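Local atomic coordinates of Dye-decolorizing peroxidase tfu_3078 (Thermobifida fusca, PDB entry 5FW4), a protein that uses a non-covalently bound heme b and hydrogen peroxide to oxidise many compounds, most readily anthraquinone dyes, its physiological substrate being unknown. Residues D166-S171 with V389-A394; N336-L341 with Q396-N401. One frame throughout, in Å; residues are numbered along the deposited sequence.

Contact 1: residues D166-S171 with V389-A394; sequences DLPEFS and VQRSLA. With HEM (protoporphyrin IX containing Fe), chain C.
A glutamine, not an aliphatic residue, lies over the phenyl ring of Phe-170: the CG methylene of Gln-390 sits 3.4 Å from the ring centroid and only 5° off the ring normal, a nearly ideal CH-pi contact. Glutamine suits this place because its two methylenes are apolar enough to pack on a ring, while the amide beyond them extends to the heme edge. With CG anti to the backbone N (chi1 172°) and the chain bent at the next bond (chi2 67°), the methylene meets the ring and the amide turns on toward the heme, its plane nearly perpendicular to that of the ring. There Gln-390 NE2 packs 3.5 Å from HEM CMC, a methyl group of the porphyrin rim. Val-389 and Leu-393, on the same helix, add branched aliphatic groups against the porphyrin; Leu-393 CD1 lies 3.9 Å from HEM C3C.

Beyond the ring, Ala-394, small enough to let the loop come close, receives Ser-171 OG at 3.5 Å from its CB, although that hydroxyl finds its hydrogen bond on Asp-395. At the other end the long chain of Arg-391, bent at chi3, crosses Pro-168 at about a right angle and brings NH2 within 3.6 Å of Pro-168 CG, so that a charged group near the surface rests against a rigid ring.

Phe-170 and Pro-168 also touch Ile-387 earlier on helix 386-395. The loop between helix 148-153 and strand 184-190 thereby packs on this heme-lining helix, while Leu-167 reaches strand 404-414.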
loop_
_atom_site.group_PDB
_atom_site.type_symbol
_atom_site.label_atom_id
_atom_site.label_comp_id
_atom_site.label_asym_id
_atom_site.label_seq_id
_atom_site.Cartn_x
_atom_site.Cartn_y
_atom_site.Cartn_z
ATOM N N ASP A 166 -10.698 25.901 -12.777
ATOM C CA ASP A 166 -9.523 25.447 -12.049
ATOM C C ASP A 166 -9.660 25.978 -10.631
ATOM O O ASP A 166 -10.244 27.057 -10.413
ATOM C CB ASP A 166 -8.225 25.982 -12.663
ATOM C CG ASP A 166 -7.914 25.375 -14.047
ATOM O OD1 ASP A 166 -8.529 24.357 -14.422
ATOM O OD2 ASP A 166 -7.029 25.917 -14.737
ATOM N N LEU A 167 -9.154 25.191 -9.696
ATOM C CA LEU A 167 -9.079 25.569 -8.292
ATOM C C LEU A 167 -8.153 26.753 -8.106
ATOM O O LEU A 167 -7.129 26.843 -8.764
ATOM C CB LEU A 167 -8.572 24.388 -7.449
ATOM C CG LEU A 167 -9.452 23.131 -7.464
ATOM C CD1 LEU A 167 -8.875 22.055 -6.584
ATOM C CD2 LEU A 167 -10.900 23.396 -7.068
ATOM N N PRO A 168 -8.509 27.685 -7.212
ATOM C CA PRO A 168 -7.572 28.777 -7.013
ATOM C C PRO A 168 -6.344 28.315 -6.251
ATOM O O PRO A 168 -6.352 27.251 -5.624
ATOM C CB PRO A 168 -8.379 29.784 -6.167
ATOM C CG PRO A 168 -9.366 28.957 -5.456
ATOM C CD PRO A 168 -9.733 27.861 -6.413
ATOM N N GLU A 169 -5.308 29.142 -6.292
ATOM C CA GLU A 169 -4.134 28.964 -5.445
ATOM C C GLU A 169 -4.517 29.351 -4.023
ATOM O O GLU A 169 -5.231 30.332 -3.829
ATOM C CB GLU A 169 -2.969 29.855 -5.897
ATOM C CG GLU A 169 -2.412 29.508 -7.269
ATOM C CD GLU A 169 -1.093 30.209 -7.562
ATOM O OE1 GLU A 169 -0.884 31.352 -7.092
ATOM O OE2 GLU A 169 -0.273 29.597 -8.272
ATOM N N PHE A 170 -4.074 28.559 -3.049
ATOM C CA PHE A 170 -4.321 28.861 -1.634
ATOM C C PHE A 170 -3.006 29.234 -0.997
ATOM O O PHE A 170 -1.941 28.772 -1.434
ATOM C CB PHE A 170 -4.956 27.679 -0.899
ATOM C CG PHE A 170 -6.312 27.269 -1.437
ATOM C CD1 PHE A 170 -7.446 27.963 -1.078
ATOM C CD2 PHE A 170 -6.455 26.182 -2.316
ATOM C CE1 PHE A 170 -8.691 27.597 -1.557
ATOM C CE2 PHE A 170 -7.709 25.808 -2.793
ATOM C CZ PHE A 170 -8.826 26.525 -2.424
ATOM N N SER A 171 -3.075 30.048 0.057
ATOM C CA SER A 171 -1.881 30.631 0.640
ATOM C C SER A 171 -0.964 29.591 1.305
ATOM O O SER A 171 0.212 29.849 1.513
ATOM C CB SER A 171 -2.269 31.752 1.635
ATOM O OG SER A 171 -3.044 31.232 2.695
ATOM N N VAL A 389 -14.114 26.711 1.989
ATOM C CA VAL A 389 -13.664 26.091 3.233
ATOM C C VAL A 389 -12.153 26.061 3.313
ATOM O O VAL A 389 -11.566 26.442 4.347
ATOM C CB VAL A 389 -14.258 24.695 3.408
ATOM C CG1 VAL A 389 -13.675 23.953 4.604
ATOM C CG2 VAL A 389 -15.763 24.788 3.511
ATOM N N GLN A 390 -11.505 25.640 2.236
ATOM C CA GLN A 390 -10.051 25.598 2.256
ATOM C C GLN A 390 -9.461 26.988 2.386
ATOM O O GLN A 390 -8.418 27.131 3.017
ATOM C CB GLN A 390 -9.464 24.921 1.020
ATOM C CG GLN A 390 -7.947 25.025 0.912
ATOM C CD GLN A 390 -7.172 24.276 1.980
ATOM O OE1 GLN A 390 -5.941 24.331 2.003
ATOM N NE2 GLN A 390 -7.860 23.578 2.857
ATOM N N ARG A 391 -10.108 27.975 1.762
ATOM C CA ARG A 391 -9.683 29.374 1.836
ATOM C C ARG A 391 -9.737 29.864 3.284
ATOM O O ARG A 391 -8.824 30.534 3.726
ATOM C CB ARG A 391 -10.561 30.275 0.949
ATOM C CG ARG A 391 -9.864 31.537 0.461
ATOM C CD ARG A 391 -10.799 32.482 -0.285
ATOM N NE ARG A 391 -11.348 31.933 -1.534
ATOM C CZ ARG A 391 -10.748 31.945 -2.720
ATOM N NH1 ARG A 391 -9.527 32.446 -2.868
ATOM N NH2 ARG A 391 -11.374 31.435 -3.776
ATOM N N SER A 392 -10.797 29.514 4.016
ATOM C CA SER A 392 -10.875 29.826 5.469
ATOM C C SER A 392 -9.746 29.127 6.253
ATOM O O SER A 392 -9.143 29.721 7.150
ATOM C CB SER A 392 -12.231 29.423 6.050
ATOM O OG SER A 392 -13.288 30.152 5.448
ATOM N N LEU A 393 -9.430 27.883 5.892
ATOM C CA LEU A 393 -8.434 27.144 6.657
ATOM C C LEU A 393 -7.066 27.710 6.378
ATOM O O LEU A 393 -6.275 27.858 7.286
ATOM C CB LEU A 393 -8.424 25.655 6.332
ATOM C CG LEU A 393 -9.653 24.799 6.591
ATOM C CD1 LEU A 393 -9.386 23.343 6.231
ATOM C CD2 LEU A 393 -10.134 24.898 8.042
ATOM N N ALA A 394 -6.774 27.941 5.098
ATOM C CA ALA A 394 -5.542 28.610 4.682
ATOM C C ALA A 394 -5.341 29.996 5.318
ATOM O O ALA A 394 -4.308 30.276 5.901
ATOM C CB ALA A 394 -5.531 28.777 3.177
HETATM C CHA HEM C . -13.554 17.632 9.965
HETATM C CHB HEM C . -9.006 15.968 9.913
HETATM C CHC HEM C . -8.211 18.478 5.859
HETATM C CHD HEM C . -12.832 19.921 5.770
HETATM C C1A HEM C . -12.391 16.973 10.282
HETATM C C2A HEM C . -12.231 16.193 11.444
HETATM C C3A HEM C . -10.949 15.749 11.436
HETATM C C4A HEM C . -10.320 16.232 10.282
HETATM C CMA HEM C . -10.310 14.856 12.430
HETATM C CAA HEM C . -13.264 15.948 12.515
HETATM C CBA HEM C . -14.100 14.695 12.281
HETATM C CGA HEM C . -15.059 14.881 11.141
HETATM O O1A HEM C . -14.814 14.290 10.055
HETATM O O2A HEM C . -16.076 15.604 11.292
HETATM C C1B HEM C . -8.399 16.535 8.778
HETATM C C2B HEM C . -7.050 16.303 8.414
HETATM C C3B HEM C . -6.802 17.001 7.264
HETATM C C4B HEM C . -8.068 17.658 6.938
HETATM C CMB HEM C . -6.092 15.423 9.166
HETATM C CAB HEM C . -5.608 17.083 6.415
HETATM C CBB HEM C . -4.550 16.282 6.545
HETATM C C1C HEM C . -9.383 19.088 5.474
HETATM C C2C HEM C . -9.525 19.858 4.339
HETATM C C3C HEM C . -10.858 20.253 4.307
HETATM C C4C HEM C . -11.503 19.723 5.448
HETATM C CMC HEM C . -8.387 20.124 3.387
HETATM C CAC HEM C . -11.612 21.119 3.414
HETATM C CBC HEM C . -11.049 21.999 2.646
HETATM C C1D HEM C . -13.362 19.372 6.949
HETATM C C2D HEM C . -14.763 19.605 7.317
HETATM C C3D HEM C . -14.956 18.972 8.497
HETATM C C4D HEM C . -13.666 18.378 8.831
HETATM C CMD HEM C . -15.821 20.372 6.541
HETATM C CAD HEM C . -16.257 18.907 9.272
HETATM C CBD HEM C . -16.410 20.198 10.081
HETATM C CGD HEM C . -17.763 20.242 10.757
HETATM O O1D HEM C . -18.801 20.567 10.147
HETATM O O2D HEM C . -17.837 19.924 11.964
HETATM N NA HEM C . -11.203 16.997 9.579
HETATM N NB HEM C . -8.961 17.335 7.875
HETATM N NC HEM C . -10.572 19.053 6.148
HETATM N ND HEM C . -12.712 18.623 7.878
HETATM FE FE HEM C . -10.900 18.053 7.917
#

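Contact 2: residues N336-L341 with Q396-N401; sequences NAHVRL and QGDALN. With HEM (protoporphyrin IX containing Fe), chain C.
His-338 NE2 binds the heme iron at 2.2 Å, and the other nitrogen, ND1, donates to Asp-398 OD2 over 2.7 Å. Histidine suits the place because its two nitrogens can serve metal and carboxylate at once. With CG anti to the backbone N (chi1 -179°), the ring stands out from the helix start to reach both. The bond to the carboxylate is almost straight (N-H...O 175°); it uses the syn lone pair of OD2 and lies in the imidazole plane, the ring and carboxylate being 13° from coplanar. Such a bond restrains rotation of the ring about its iron bond and would probably make the imidazole more electron-rich. Over one ring face comes Leu-400, whose CD2 is 3.8 Å from the ring centroid in a CH-pi contact and 3.6 Å from HEM C2B.

This is the proximal heme site of a DyP-type peroxidase, where histidine ligand and aspartate form the His-carboxylate pair common in heme peroxidases.

The other carboxylate oxygen steadies the aspartate: Asp-398 OD1 accepts the backbone N of Leu-400, from above the carboxylate plane, in an Asx turn that overlaps a type I beta turn from Asp-398 to Asn-401. Next to it, Ala-399 N donates to Asn-336 O at 2.9 Å, and the small Ala-399 CB fits against the Asn-336 side chain. Gly-397, at positive phi, lets the chain turn before the aspartate. Leu-341, one helical turn after the histidine, lays CD1 3.6 Å from Asp-398 N, and its CD2 meets the Gln-396 side chain. Behind Ala-399 and Leu-400 stands Val-300 of helix 294-301.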
loop_
_atom_site.group_PDB
_atom_site.type_symbol
_atom_site.label_atom_id
_atom_site.label_comp_id
_atom_site.label_asym_id
_atom_site.label_seq_id
_atom_site.Cartn_x
_atom_site.Cartn_y
_atom_site.Cartn_z
ATOM N N ASN A 336 -8.913 28.664 16.604
ATOM C CA ASN A 336 -8.284 28.200 15.367
ATOM C C ASN A 336 -8.457 26.718 15.161
ATOM O O ASN A 336 -7.674 26.140 14.444
ATOM C CB ASN A 336 -6.796 28.598 15.309
ATOM C CG ASN A 336 -5.934 27.946 16.383
ATOM O OD1 ASN A 336 -4.728 28.190 16.413
ATOM N ND2 ASN A 336 -6.512 27.129 17.260
ATOM N N ALA A 337 -9.470 26.106 15.781
ATOM C CA ALA A 337 -9.645 24.664 15.682
ATOM C C ALA A 337 -10.148 24.343 14.315
ATOM O O ALA A 337 -10.975 25.056 13.756
ATOM C CB ALA A 337 -10.628 24.127 16.716
ATOM N N HIS A 338 -9.647 23.229 13.795
ATOM C CA HIS A 338 -10.002 22.797 12.482
ATOM C C HIS A 338 -11.516 22.754 12.249
ATOM O O HIS A 338 -12.020 23.405 11.347
ATOM C CB HIS A 338 -9.392 21.421 12.287
ATOM C CG HIS A 338 -9.655 20.834 10.948
ATOM N ND1 HIS A 338 -9.119 21.346 9.789
ATOM C CD2 HIS A 338 -10.376 19.755 10.586
ATOM C CE1 HIS A 338 -9.514 20.615 8.763
ATOM N NE2 HIS A 338 -10.286 19.654 9.222
ATOM N N VAL A 339 -12.225 21.995 13.066
ATOM C CA VAL A 339 -13.679 21.855 12.925
ATOM C C VAL A 339 -14.439 23.175 13.116
ATOM O O VAL A 339 -15.540 23.335 12.585
ATOM C CB VAL A 339 -14.273 20.754 13.838
ATOM C CG1 VAL A 339 -13.480 19.465 13.734
ATOM C CG2 VAL A 339 -14.344 21.201 15.289
ATOM N N ARG A 340 -13.863 24.159 13.816
ATOM C CA ARG A 340 -14.565 25.432 13.886
ATOM C C ARG A 340 -14.417 26.163 12.565
ATOM O O ARG A 340 -15.399 26.650 11.997
ATOM C CB ARG A 340 -14.075 26.304 15.052
ATOM C CG ARG A 340 -14.713 27.673 15.031
ATOM C CD ARG A 340 -13.988 28.597 15.978
ATOM N NE ARG A 340 -14.113 28.178 17.370
ATOM C CZ ARG A 340 -15.172 28.413 18.142
ATOM N NH1 ARG A 340 -16.252 29.018 17.653
ATOM N NH2 ARG A 340 -15.164 28.031 19.411
ATOM N N LEU A 341 -13.185 26.259 12.072
ATOM C CA LEU A 341 -12.946 27.012 10.842
ATOM C C LEU A 341 -13.536 26.308 9.587
ATOM O O LEU A 341 -13.925 26.984 8.636
ATOM C CB LEU A 341 -11.460 27.284 10.637
ATOM C CG LEU A 341 -10.669 28.161 11.604
ATOM C CD1 LEU A 341 -9.277 28.421 11.058
ATOM C CD2 LEU A 341 -11.389 29.459 11.829
ATOM N N GLN A 396 -7.252 31.752 7.618
ATOM C CA GLN A 396 -7.644 32.061 9.006
ATOM C C GLN A 396 -6.792 31.289 10.012
ATOM O O GLN A 396 -7.051 31.307 11.216
ATOM C CB GLN A 396 -9.135 31.829 9.221
ATOM C CG GLN A 396 -10.004 32.781 8.405
ATOM C CD GLN A 396 -11.489 32.626 8.690
ATOM O OE1 GLN A 396 -12.301 32.495 7.775
ATOM N NE2 GLN A 396 -11.849 32.646 9.956
ATOM N N GLY A 397 -5.759 30.618 9.513
ATOM C CA GLY A 397 -4.752 30.026 10.363
ATOM C C GLY A 397 -5.231 28.809 11.132
ATOM O O GLY A 397 -5.014 28.707 12.346
ATOM N N ASP A 398 -5.829 27.849 10.415
ATOM C CA ASP A 398 -6.166 26.564 11.008
ATOM C C ASP A 398 -4.984 26.093 11.804
ATOM O O ASP A 398 -3.854 26.169 11.303
ATOM C CB ASP A 398 -6.423 25.537 9.893
ATOM C CG ASP A 398 -7.077 24.273 10.381
ATOM O OD1 ASP A 398 -7.111 23.964 11.588
ATOM O OD2 ASP A 398 -7.559 23.546 9.498
ATOM N N ALA A 399 -5.239 25.614 13.032
ATOM C CA ALA A 399 -4.214 25.022 13.925
ATOM C C ALA A 399 -3.535 23.822 13.270
ATOM O O ALA A 399 -2.396 23.464 13.565
ATOM C CB ALA A 399 -4.852 24.546 15.207
ATOM N N LEU A 400 -4.292 23.180 12.421
ATOM C CA LEU A 400 -3.777 22.008 11.700
ATOM C C LEU A 400 -2.720 22.311 10.625
ATOM O O LEU A 400 -1.887 21.423 10.308
ATOM C CB LEU A 400 -4.956 21.286 11.088
ATOM C CG LEU A 400 -4.718 19.977 10.298
ATOM C CD1 LEU A 400 -4.079 18.915 11.167
ATOM C CD2 LEU A 400 -6.082 19.516 9.828
ATOM N N ASN A 401 -2.725 23.539 10.074
ATOM C CA ASN A 401 -1.784 23.915 8.992
ATOM C C ASN A 401 -0.328 23.611 9.294
ATOM O O ASN A 401 0.443 23.188 8.424
ATOM C CB ASN A 401 -1.893 25.409 8.679
ATOM C CG ASN A 401 -3.163 25.767 7.966
ATOM O OD1 ASN A 401 -3.824 24.928 7.358
ATOM N ND2 ASN A 401 -3.491 27.032 7.993
HETATM C CHA HEM C . -13.554 17.632 9.965
HETATM C CHB HEM C . -9.006 15.968 9.913
HETATM C CHC HEM C . -8.211 18.478 5.859
HETATM C CHD HEM C . -12.832 19.921 5.770
HETATM C C1A HEM C . -12.391 16.973 10.282
HETATM C C2A HEM C . -12.231 16.193 11.444
HETATM C C3A HEM C . -10.949 15.749 11.436
HETATM C C4A HEM C . -10.320 16.232 10.282
HETATM C CMA HEM C . -10.310 14.856 12.430
HETATM C CAA HEM C . -13.264 15.948 12.515
HETATM C CBA HEM C . -14.100 14.695 12.281
HETATM C CGA HEM C . -15.059 14.881 11.141
HETATM O O1A HEM C . -14.814 14.290 10.055
HETATM O O2A HEM C . -16.076 15.604 11.292
HETATM C C1B HEM C . -8.399 16.535 8.778
HETATM C C2B HEM C . -7.050 16.303 8.414
HETATM C C3B HEM C . -6.802 17.001 7.264
HETATM C C4B HEM C . -8.068 17.658 6.938
HETATM C CMB HEM C . -6.092 15.423 9.166
HETATM C CAB HEM C . -5.608 17.083 6.415
HETATM C CBB HEM C . -4.550 16.282 6.545
HETATM C C1C HEM C . -9.383 19.088 5.474
HETATM C C2C HEM C . -9.525 19.858 4.339
HETATM C C3C HEM C . -10.858 20.253 4.307
HETATM C C4C HEM C . -11.503 19.723 5.448
HETATM C CMC HEM C . -8.387 20.124 3.387
HETATM C CAC HEM C . -11.612 21.119 3.414
HETATM C CBC HEM C . -11.049 21.999 2.646
HETATM C C1D HEM C . -13.362 19.372 6.949
HETATM C C2D HEM C . -14.763 19.605 7.317
HETATM C C3D HEM C . -14.956 18.972 8.497
HETATM C C4D HEM C . -13.666 18.378 8.831
HETATM C CMD HEM C . -15.821 20.372 6.541
HETATM C CAD HEM C . -16.257 18.907 9.272
HETATM C CBD HEM C . -16.410 20.198 10.081
HETATM C CGD HEM C . -17.763 20.242 10.757
HETATM O O1D HEM C . -18.801 20.567 10.147
HETATM O O2D HEM C . -17.837 19.924 11.964
HETATM N NA HEM C . -11.203 16.997 9.579
HETATM N NB HEM C . -8.961 17.335 7.875
HETATM N NC HEM C . -10.572 19.053 6.148
HETATM N ND HEM C . -12.712 18.623 7.878
HETATM FE FE HEM C . -10.900 18.053 7.917
#

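Overall arrangement
Contacts 1 and 2 both border the heme, and their centres are 13 Å apart. Leu-393 joins them: its backbone O lies 3.0 Å from Asn-401 ND2 and 3.2 Å from Asp-398 N, both probable hydrogen bonds, while its CD1 packs 3.7 Å from CE1 of His-338. Helix 386-395 thus packs against the loop 166-171 on one side and, through Gln-396 and Gly-397, leads on to the turn beginning at Asp-398. Along the chain the segments alternate, and 166-171 alone comes from the N-terminal half of the protein. The side chain of His-338 is about 7 Å from that of Gln-390 and about 8 Å from that of Asp-242, the inferred proton acceptor.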